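Local coordinates for protein arylamine n-acetyltransferase NAT (Mycobacterium tuberculosis, PDB 4BGF) that probably transfers acetyl groups from acetyl-coenzyme A to arylamines, as an arylamine N-acetyltransferase of the cysteine-based NAT family, at residues 109-114 and 187-192; 123-128 and 175-180. All blocks are in the same frame, centred on the assembly; numbering follows the deposited sequence.

Interaction 1. Residues 109-114 and 187-192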
loop_
_atom_site.group_PDB
_atom_site.type_symbol
_atom_site.label_atom_id
_atom_site.label_comp_id
_atom_site.label_asym_id
_atom_site.label_seq_id
_atom_site.Cartn_x
_atom_site.Cartn_y
_atom_site.Cartn_z
ATOM N N THR A 109 -5.871 -11.530 1.838
ATOM C CA THR A 109 -4.517 -11.279 1.377
ATOM C C THR A 109 -4.256 -9.775 1.333
ATOM O O THR A 109 -3.378 -9.314 0.626
ATOM C CB THR A 109 -4.239 -11.894 -0.033
ATOM O OG1 THR A 109 -5.222 -11.456 -0.966
ATOM C CG2 THR A 109 -4.224 -13.416 -0.005
ATOM N N HIS A 110 -5.083 -9.025 2.049
ATOM C CA HIS A 110 -4.773 -7.656 2.377
ATOM C C HIS A 110 -4.566 -7.480 3.906
ATOM O O HIS A 110 -5.097 -8.231 4.708
ATOM C CB HIS A 110 -5.858 -6.721 1.851
ATOM C CG HIS A 110 -5.537 -5.280 2.056
ATOM N ND1 HIS A 110 -4.422 -4.691 1.508
ATOM C CD2 HIS A 110 -6.156 -4.326 2.785
ATOM C CE1 HIS A 110 -4.376 -3.426 1.872
ATOM N NE2 HIS A 110 -5.417 -3.178 2.640
ATOM N N THR A 111 -3.756 -6.505 4.277
ATOM C CA THR A 111 -3.489 -6.224 5.653
ATOM C C THR A 111 -3.421 -4.723 5.791
ATOM O O THR A 111 -2.911 -4.042 4.902
ATOM C CB THR A 111 -2.179 -6.905 6.119
ATOM O OG1 THR A 111 -2.037 -6.781 7.545
ATOM C CG2 THR A 111 -0.983 -6.321 5.455
ATOM N N LEU A 112 -4.000 -4.215 6.871
ATOM C CA LEU A 112 -3.917 -2.813 7.241
ATOM C C LEU A 112 -3.583 -2.731 8.767
ATOM O O LEU A 112 -3.277 -3.748 9.390
ATOM C CB LEU A 112 -5.248 -2.110 6.937
ATOM C CG LEU A 112 -6.487 -2.650 7.685
ATOM C CD1 LEU A 112 -7.478 -1.586 7.872
ATOM C CD2 LEU A 112 -7.155 -3.871 7.017
ATOM N N LEU A 113 -3.672 -1.537 9.355
ATOM C CA LEU A 113 -3.298 -1.292 10.761
ATOM C C LEU A 113 -4.403 -0.593 11.496
ATOM O O LEU A 113 -5.108 0.217 10.911
ATOM C CB LEU A 113 -2.081 -0.376 10.878
ATOM C CG LEU A 113 -0.899 -0.769 10.019
ATOM C CD1 LEU A 113 0.190 0.285 10.182
ATOM C CD2 LEU A 113 -0.429 -2.186 10.353
ATOM N N GLY A 114 -4.524 -0.896 12.793
ATOM C CA GLY A 114 -5.351 -0.131 13.714
ATOM C C GLY A 114 -4.461 0.481 14.786
ATOM O O GLY A 114 -3.878 -0.243 15.579
ATOM N N ILE A 187 2.592 -14.725 12.038
ATOM C CA ILE A 187 2.649 -15.961 11.307
ATOM C C ILE A 187 1.519 -15.993 10.270
ATOM O O ILE A 187 1.740 -16.388 9.131
ATOM C CB ILE A 187 2.718 -17.187 12.239
ATOM C CG1 ILE A 187 2.712 -18.491 11.460
ATOM C CG2 ILE A 187 1.583 -17.213 13.212
ATOM C CD1 ILE A 187 3.893 -18.693 10.608
ATOM N N ASP A 188 0.335 -15.508 10.629
ATOM C CA ASP A 188 -0.782 -15.572 9.723
ATOM C C ASP A 188 -0.647 -14.600 8.551
ATOM O O ASP A 188 -1.152 -14.871 7.467
ATOM C CB ASP A 188 -2.104 -15.346 10.438
ATOM C CG ASP A 188 -2.425 -16.397 11.503
ATOM O OD1 ASP A 188 -1.851 -17.511 11.563
ATOM O OD2 ASP A 188 -3.320 -16.100 12.295
ATOM N N LEU A 189 -0.014 -13.454 8.763
ATOM C CA LEU A 189 0.315 -12.533 7.685
ATOM C C LEU A 189 1.366 -13.151 6.752
ATOM O O LEU A 189 1.347 -12.942 5.564
ATOM C CB LEU A 189 0.861 -11.243 8.291
ATOM C CG LEU A 189 -0.016 -10.643 9.369
ATOM C CD1 LEU A 189 0.723 -9.461 9.826
ATOM C CD2 LEU A 189 -1.365 -10.237 8.849
ATOM N N LYS A 190 2.297 -13.913 7.314
ATOM C CA LYS A 190 3.272 -14.648 6.521
ATOM C C LYS A 190 2.588 -15.675 5.600
ATOM O O LYS A 190 2.952 -15.810 4.439
ATOM C CB LYS A 190 4.241 -15.346 7.449
ATOM C CG LYS A 190 5.380 -16.052 6.776
ATOM C CD LYS A 190 6.339 -16.708 7.781
ATOM C CE LYS A 190 7.491 -17.396 7.099
ATOM N NZ LYS A 190 7.014 -18.324 6.116
ATOM N N VAL A 191 1.594 -16.377 6.134
ATOM C CA VAL A 191 0.836 -17.379 5.385
ATOM C C VAL A 191 0.082 -16.748 4.215
ATOM O O VAL A 191 0.031 -17.306 3.116
ATOM C CB VAL A 191 -0.112 -18.142 6.328
ATOM C CG1 VAL A 191 -1.119 -18.947 5.577
ATOM C CG2 VAL A 191 0.700 -19.060 7.195
ATOM N N ALA A 192 -0.493 -15.581 4.471
ATOM C CA ALA A 192 -1.239 -14.828 3.465
ATOM C C ALA A 192 -0.328 -14.259 2.395
ATOM O O ALA A 192 -0.593 -14.367 1.188
ATOM C CB ALA A 192 -1.995 -13.709 4.136
#
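In Thr-111, a first torsion that sets OG1 opposite the backbone N (chi1 -171°) carries the hydroxyl out towards Leu-189, whose own chi1 of -51° holds CG opposite the carbonyl carbon and swings the branch back to the strand. The two side chains cross at roughly a right angle, and the touch is made by one methyl: Leu-189 CD2 lies 3.8 Å from Thr-111 OG1. This is a contact of bulk, because the hydroxyl has its polar partner in its own sheet, where it is hydrogen-bonded to the carbonyl oxygen of Phe-91. At the other end of the contact, Thr-109 turns its methyl to the helix, with CG2 standing 3.9 Å from Ala-192 O. Ala-192 points its CB toward residues 109-114 and brings it to 4.5 Å from Thr-109 CA; having so short a side chain, it lets the backbones draw together, the CA atoms of Thr-109 and Ala-192 being 5.3 Å apart. A classic beta bulge falls at this point, Thr-109 and His-110 both facing Ala-93 of strand 87-95. Beyond it His-110 points away from helix 186-198 and rests on Cys-70, an arrangement consistent with the Cys-His-Asp catalytic triad of the NAT family. The helix therefore packs on one side of the strand while the probable catalytic histidine occupies the other. Phe-71, the residue following Cys-70, touches both Thr-111 and Ala-192, and Leu-189 also rests on Leu-52 and Arg-184.

Interaction 2. Residues 123-128 and 175-180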
loop_
_atom_site.group_PDB
_atom_site.type_symbol
_atom_site.label_atom_id
_atom_site.label_comp_id
_atom_site.label_asym_id
_atom_site.label_seq_id
_atom_site.Cartn_x
_atom_site.Cartn_y
_atom_site.Cartn_z
ATOM N N CYS A 123 -9.215 4.341 18.233
ATOM C CA CYS A 123 -8.307 3.703 17.287
ATOM C C CYS A 123 -8.437 4.334 15.896
ATOM O O CYS A 123 -9.536 4.650 15.462
ATOM C CB CYS A 123 -8.606 2.193 17.270
ATOM S SG CYS A 123 -8.053 1.241 15.823
ATOM N N TYR A 124 -7.314 4.546 15.218
ATOM C CA TYR A 124 -7.327 5.052 13.849
ATOM C C TYR A 124 -6.890 3.968 12.912
ATOM O O TYR A 124 -5.941 3.254 13.192
ATOM C CB TYR A 124 -6.376 6.249 13.658
ATOM C CG TYR A 124 -6.873 7.559 14.235
ATOM C CD1 TYR A 124 -7.775 8.334 13.542
ATOM C CD2 TYR A 124 -6.439 8.004 15.471
ATOM C CE1 TYR A 124 -8.242 9.505 14.051
ATOM C CE2 TYR A 124 -6.892 9.181 15.995
ATOM C CZ TYR A 124 -7.801 9.930 15.277
ATOM O OH TYR A 124 -8.280 11.119 15.774
ATOM N N LEU A 125 -7.581 3.867 11.788
ATOM C CA LEU A 125 -7.131 3.033 10.710
ATOM C C LEU A 125 -6.003 3.699 9.912
ATOM O O LEU A 125 -6.087 4.869 9.568
ATOM C CB LEU A 125 -8.320 2.740 9.822
ATOM C CG LEU A 125 -8.205 1.791 8.625
ATOM C CD1 LEU A 125 -9.607 1.451 8.199
ATOM C CD2 LEU A 125 -7.420 2.330 7.412
ATOM N N VAL A 126 -4.956 2.926 9.618
ATOM C CA VAL A 126 -3.838 3.360 8.794
ATOM C C VAL A 126 -3.581 2.293 7.714
ATOM O O VAL A 126 -3.515 1.097 8.001
ATOM C CB VAL A 126 -2.579 3.656 9.671
ATOM C CG1 VAL A 126 -1.371 4.084 8.819
ATOM C CG2 VAL A 126 -2.901 4.698 10.717
ATOM N N ASP A 127 -3.483 2.719 6.458
ATOM C CA ASP A 127 -3.248 1.792 5.340
ATOM C C ASP A 127 -2.474 2.458 4.199
ATOM O O ASP A 127 -3.060 3.182 3.405
ATOM C CB ASP A 127 -4.576 1.235 4.797
ATOM C CG ASP A 127 -4.374 0.070 3.863
ATOM O OD1 ASP A 127 -3.214 -0.262 3.599
ATOM O OD2 ASP A 127 -5.361 -0.509 3.394
ATOM N N VAL A 128 -1.169 2.202 4.119
ATOM C CA VAL A 128 -0.320 2.749 3.061
ATOM C C VAL A 128 0.025 1.652 2.049
ATOM O O VAL A 128 0.992 1.782 1.311
ATOM C CB VAL A 128 0.994 3.430 3.620
ATOM C CG1 VAL A 128 0.648 4.589 4.519
ATOM C CG2 VAL A 128 1.901 2.449 4.398
ATOM N N THR A 175 -16.483 0.447 -2.751
ATOM C CA THR A 175 -16.038 -0.425 -1.665
ATOM C C THR A 175 -14.680 -1.044 -1.986
ATOM O O THR A 175 -14.498 -1.707 -2.995
ATOM C CB THR A 175 -17.088 -1.517 -1.349
ATOM O OG1 THR A 175 -18.319 -0.906 -0.918
ATOM C CG2 THR A 175 -16.594 -2.416 -0.255
ATOM N N LEU A 176 -13.714 -0.782 -1.129
ATOM C CA LEU A 176 -12.349 -1.215 -1.388
ATOM C C LEU A 176 -12.094 -2.618 -0.850
ATOM O O LEU A 176 -11.702 -3.517 -1.591
ATOM C CB LEU A 176 -11.384 -0.205 -0.792
ATOM C CG LEU A 176 -11.726 1.210 -1.257
ATOM C CD1 LEU A 176 -10.789 2.192 -0.607
ATOM C CD2 LEU A 176 -11.671 1.351 -2.786
ATOM N N TYR A 177 -12.360 -2.786 0.437
ATOM C CA TYR A 177 -12.149 -4.049 1.103
ATOM C C TYR A 177 -12.975 -4.195 2.366
ATOM O O TYR A 177 -13.568 -3.238 2.862
ATOM C CB TYR A 177 -10.671 -4.233 1.416
ATOM C CG TYR A 177 -10.029 -3.146 2.261
ATOM C CD1 TYR A 177 -10.308 -3.019 3.609
ATOM C CD2 TYR A 177 -9.118 -2.289 1.710
ATOM C CE1 TYR A 177 -9.724 -2.065 4.360
ATOM C CE2 TYR A 177 -8.525 -1.330 2.461
ATOM C CZ TYR A 177 -8.825 -1.229 3.787
ATOM O OH TYR A 177 -8.200 -0.267 4.536
ATOM N N GLU A 178 -13.018 -5.420 2.866
ATOM C CA GLU A 178 -13.752 -5.744 4.078
ATOM C C GLU A 178 -12.806 -6.412 5.101
ATOM O O GLU A 178 -11.923 -7.179 4.732
ATOM C CB GLU A 178 -14.954 -6.638 3.742
ATOM C CG GLU A 178 -14.591 -7.924 3.026
ATOM C CD GLU A 178 -15.773 -8.579 2.344
ATOM O OE1 GLU A 178 -16.919 -8.184 2.634
ATOM O OE2 GLU A 178 -15.553 -9.494 1.522
ATOM N N PHE A 179 -12.991 -6.087 6.382
ATOM C CA PHE A 179 -12.095 -6.553 7.436
ATOM C C PHE A 179 -12.781 -6.688 8.787
ATOM O O PHE A 179 -13.869 -6.155 8.999
ATOM C CB PHE A 179 -10.894 -5.622 7.565
ATOM C CG PHE A 179 -11.238 -4.240 8.057
ATOM C CD1 PHE A 179 -11.830 -3.315 7.209
ATOM C CD2 PHE A 179 -10.965 -3.861 9.367
ATOM C CE1 PHE A 179 -12.142 -2.055 7.644
ATOM C CE2 PHE A 179 -11.285 -2.583 9.807
ATOM C CZ PHE A 179 -11.862 -1.683 8.940
ATOM N N THR A 180 -12.140 -7.432 9.686
ATOM C CA THR A 180 -12.509 -7.421 11.098
ATOM C C THR A 180 -11.360 -6.845 11.877
ATOM O O THR A 180 -10.252 -6.779 11.379
ATOM C CB THR A 180 -12.821 -8.820 11.662
ATOM O OG1 THR A 180 -11.620 -9.587 11.752
ATOM C CG2 THR A 180 -13.827 -9.549 10.783
#
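Tyr-177 reaches across to Asp-127 and Leu-125 from the opposite direction, and its OH is the point where the three side chains converge. Leu-125 CD2 lies 4.0 Å from Tyr-177 OH, while Asp-127 OD2 stands 3.1 Å from the same oxygen and 3.4 Å from Tyr-177 CE2, approaching the ring obliquely. Carboxylate and ring planes are turned 55° apart. The carboxylate is held by several other groups: OD1 accepts from Asn-74 ND2 and Gly-129 N, and OD2 is hydrogen-bonded to His-110, so Asn-74 probably helps to orient the acid of what looks like a Cys-His-Asp triad. Leu-125 holds CG opposite the backbone N (chi1 -176°), which carries it out toward strand 173-179; the fork beyond gives CD2 to the Tyr-177 hydroxyl and CD1 to Phe-179 CZ, at 3.9 Å. Phe-179 in turn sets CD1 in the plane of the Tyr-177 ring, at its edge. The backbones stay well separated, with 11.3 Å between the CA atoms of Leu-125 and Phe-179, so side chains alone make the contact. In sheet order, strands 110-116 and 87-95 come between; Leu-112 of the former touches Leu-125, Asp-127 and Tyr-177, while Val-126 faces away onto helix 22-35.

In the fold
Interactions 1 and 2 have centres 12 Å apart and share the seven-stranded antiparallel sheet, in which strands 110-116 and 124-126 are neighbours. Along the chain the order is 109-114, 123-128, 175-180, 187-192, so interaction 2 falls wholly between the two halves of interaction 1, and strand 173-179 leads on to helix 186-198. The two contacts touch each other. His-110 NE2 is 2.8 Å from Asp-127 OD2, a probable hydrogen bond, and also packs against Tyr-177, while Leu-113 and Val-126 are joined through their backbones. Of the likely catalytic triad, His-110 stands on strand 110-116, Asp-127 directly follows the neighbouring strand 124-126, and Cys-70 comes from helix 70-83.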